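Local coordinates for beta-1,4-exocellulase (Thermobifida fusca, PDB 4B4H), which probably hydrolyses O-glycosyl bonds of cellulose as a glycoside hydrolase family 6 cellobiohydrolase, of which this chain is the catalytic domain, at residues N5-A10 and R128-I133. Numbering follows the deposited sequence.
Sequences NPFEGA and RIVAII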
loop_
_atom_site.group_PDB
_atom_site.type_symbol
_atom_site.label_atom_id
_atom_site.label_comp_id
_atom_site.label_asym_id
_atom_site.label_seq_id
_atom_site.Cartn_x
_atom_site.Cartn_y
_atom_site.Cartn_z
ATOM N N ASN A 5 -17.969 8.823 -2.314
ATOM C CA ASN A 5 -16.909 8.448 -1.401
ATOM C C ASN A 5 -17.437 7.310 -0.552
ATOM O O ASN A 5 -18.306 7.512 0.287
ATOM C CB ASN A 5 -16.533 9.638 -0.515
ATOM C CG ASN A 5 -15.376 9.336 0.418
ATOM O OD1 ASN A 5 -14.975 8.172 0.592
ATOM N ND2 ASN A 5 -14.843 10.379 1.037
ATOM N N PRO A 6 -16.946 6.090 -0.790
ATOM C CA PRO A 6 -17.561 4.975 -0.066
ATOM C C PRO A 6 -17.341 5.017 1.443
ATOM O O PRO A 6 -18.064 4.356 2.182
ATOM C CB PRO A 6 -16.887 3.735 -0.670
ATOM C CG PRO A 6 -15.649 4.247 -1.357
ATOM C CD PRO A 6 -15.981 5.630 -1.806
ATOM N N PHE A 7 -16.341 5.775 1.891
ATOM C CA PHE A 7 -16.047 5.938 3.311
ATOM C C PHE A 7 -16.939 6.979 3.991
ATOM O O PHE A 7 -17.052 7.002 5.219
ATOM C CB PHE A 7 -14.562 6.285 3.494
ATOM C CG PHE A 7 -13.645 5.193 3.044
ATOM C CD1 PHE A 7 -13.288 4.154 3.908
ATOM C CD2 PHE A 7 -13.144 5.187 1.742
ATOM C CE1 PHE A 7 -12.439 3.136 3.479
ATOM C CE2 PHE A 7 -12.306 4.165 1.309
ATOM C CZ PHE A 7 -11.953 3.146 2.178
ATOM N N GLU A 8 -17.580 7.819 3.185
ATOM C CA GLU A 8 -18.424 8.901 3.697
ATOM C C GLU A 8 -19.740 8.347 4.272
ATOM O O GLU A 8 -20.439 7.581 3.602
ATOM C CB GLU A 8 -18.672 9.922 2.595
ATOM C CG GLU A 8 -19.548 11.093 2.986
ATOM C CD GLU A 8 -19.539 12.188 1.938
ATOM O OE1 GLU A 8 -19.429 11.882 0.736
ATOM O OE2 GLU A 8 -19.656 13.365 2.318
ATOM N N GLY A 9 -20.040 8.711 5.521
ATOM C CA GLY A 9 -21.263 8.268 6.201
ATOM C C GLY A 9 -21.406 6.765 6.371
ATOM O O GLY A 9 -22.520 6.233 6.377
ATOM N N ALA A 10 -20.278 6.077 6.491
ATOM C CA ALA A 10 -20.260 4.636 6.648
ATOM C C ALA A 10 -19.521 4.232 7.917
ATOM O O ALA A 10 -18.543 4.872 8.297
ATOM C CB ALA A 10 -19.603 3.994 5.433
ATOM N N ARG A 128 -20.400 -1.436 1.293
ATOM C CA ARG A 128 -19.483 -0.858 0.316
ATOM C C ARG A 128 -18.205 -1.676 0.382
ATOM O O ARG A 128 -17.620 -1.830 1.460
ATOM C CB ARG A 128 -19.242 0.619 0.650
ATOM C CG ARG A 128 -20.440 1.512 0.353
ATOM C CD ARG A 128 -20.621 2.520 1.460
ATOM N NE ARG A 128 -21.869 3.267 1.328
ATOM C CZ ARG A 128 -22.040 4.497 1.802
ATOM N NH1 ARG A 128 -21.034 5.118 2.416
ATOM N NH2 ARG A 128 -23.207 5.111 1.663
ATOM N N ILE A 129 -17.817 -2.267 -0.751
ATOM C CA ILE A 129 -16.588 -3.037 -0.814
ATOM C C ILE A 129 -15.590 -2.172 -1.558
ATOM O O ILE A 129 -15.762 -1.918 -2.735
ATOM C CB ILE A 129 -16.781 -4.369 -1.570
ATOM C CG1 ILE A 129 -17.899 -5.203 -0.929
ATOM C CG2 ILE A 129 -15.494 -5.190 -1.606
ATOM C CD1 ILE A 129 -18.177 -6.511 -1.645
ATOM N N VAL A 130 -14.570 -1.703 -0.840
ATOM C CA VAL A 130 -13.465 -0.966 -1.441
ATOM C C VAL A 130 -12.391 -2.015 -1.724
ATOM O O VAL A 130 -11.970 -2.703 -0.806
ATOM C CB VAL A 130 -12.921 0.107 -0.473
ATOM C CG1 VAL A 130 -11.622 0.695 -0.993
ATOM C CG2 VAL A 130 -13.947 1.204 -0.264
ATOM N N ALA A 131 -12.033 -2.170 -3.010
ATOM C CA ALA A 131 -11.059 -3.163 -3.459
ATOM C C ALA A 131 -9.762 -2.460 -3.826
ATOM O O ALA A 131 -9.752 -1.530 -4.656
ATOM C CB ALA A 131 -11.609 -3.921 -4.658
ATOM N N ILE A 132 -8.680 -2.870 -3.164
ATOM C CA ILE A 132 -7.352 -2.329 -3.460
ATOM C C ILE A 132 -6.697 -3.186 -4.544
ATOM O O ILE A 132 -6.434 -4.354 -4.328
ATOM C CB ILE A 132 -6.481 -2.194 -2.182
ATOM C CG1 ILE A 132 -7.063 -1.116 -1.245
ATOM C CG2 ILE A 132 -5.050 -1.812 -2.518
ATOM C CD1 ILE A 132 -7.808 -1.678 -0.077
ATOM N N ILE A 133 -6.423 -2.588 -5.703
ATOM C CA ILE A 133 -6.039 -3.388 -6.875
ATOM C C ILE A 133 -4.516 -3.480 -7.061
ATOM O O ILE A 133 -3.885 -2.535 -7.561
ATOM C CB ILE A 133 -6.672 -2.879 -8.197
ATOM C CG1 ILE A 133 -8.202 -2.738 -8.112
ATOM C CG2 ILE A 133 -6.310 -3.796 -9.371
ATOM C CD1 ILE A 133 -8.957 -3.911 -7.526
#
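Arg128 sets CG anti to its own carbonyl carbon (chi1 -72°) and bends at chi2, and this carries its guanidinium over to the loop 5-10. There NH1 donates to two backbone carbonyls. Arg128 NH1 to Glu8 O is 2.8 Å, and that oxygen lies in the guanidinium plane. Arg128 NH1 to Pro6 O is 3.1 Å, and the donor comes from well above the Pro6 carbonyl plane. Pro6 O also bonds Thr76 on the adjacent strand 75-81. The methyl of Ala10 comes close to the group, with CB 3.5 Å from Arg128 NH1. With an alanine here in place of Arg128, both NH1 bonds go, and the loop is likely to be held less firmly to the start of the strand; Pro6 O would keep Thr76.

Further along the strand, Val130 turns CG2 to the loop. This methyl meets Pro6 CG at 3.7 Å and Phe7 CZ at 3.7 Å. Tyr183 of strand 180-185 also packs on both Pro6 and Val130, while Phe7 reaches Ala348 and Val350 of strand 346-350. Asn5 to Glu8 form a type I turn, closed by a bond from Glu8 N to Asn5 O. Asn5 OD1 accepts from Phe7 N at 3.0 Å, an Asx turn. The loop thus plugs the N-terminal end of the parallel strands that form the distorted barrel of the family 6 glycoside hydrolase fold.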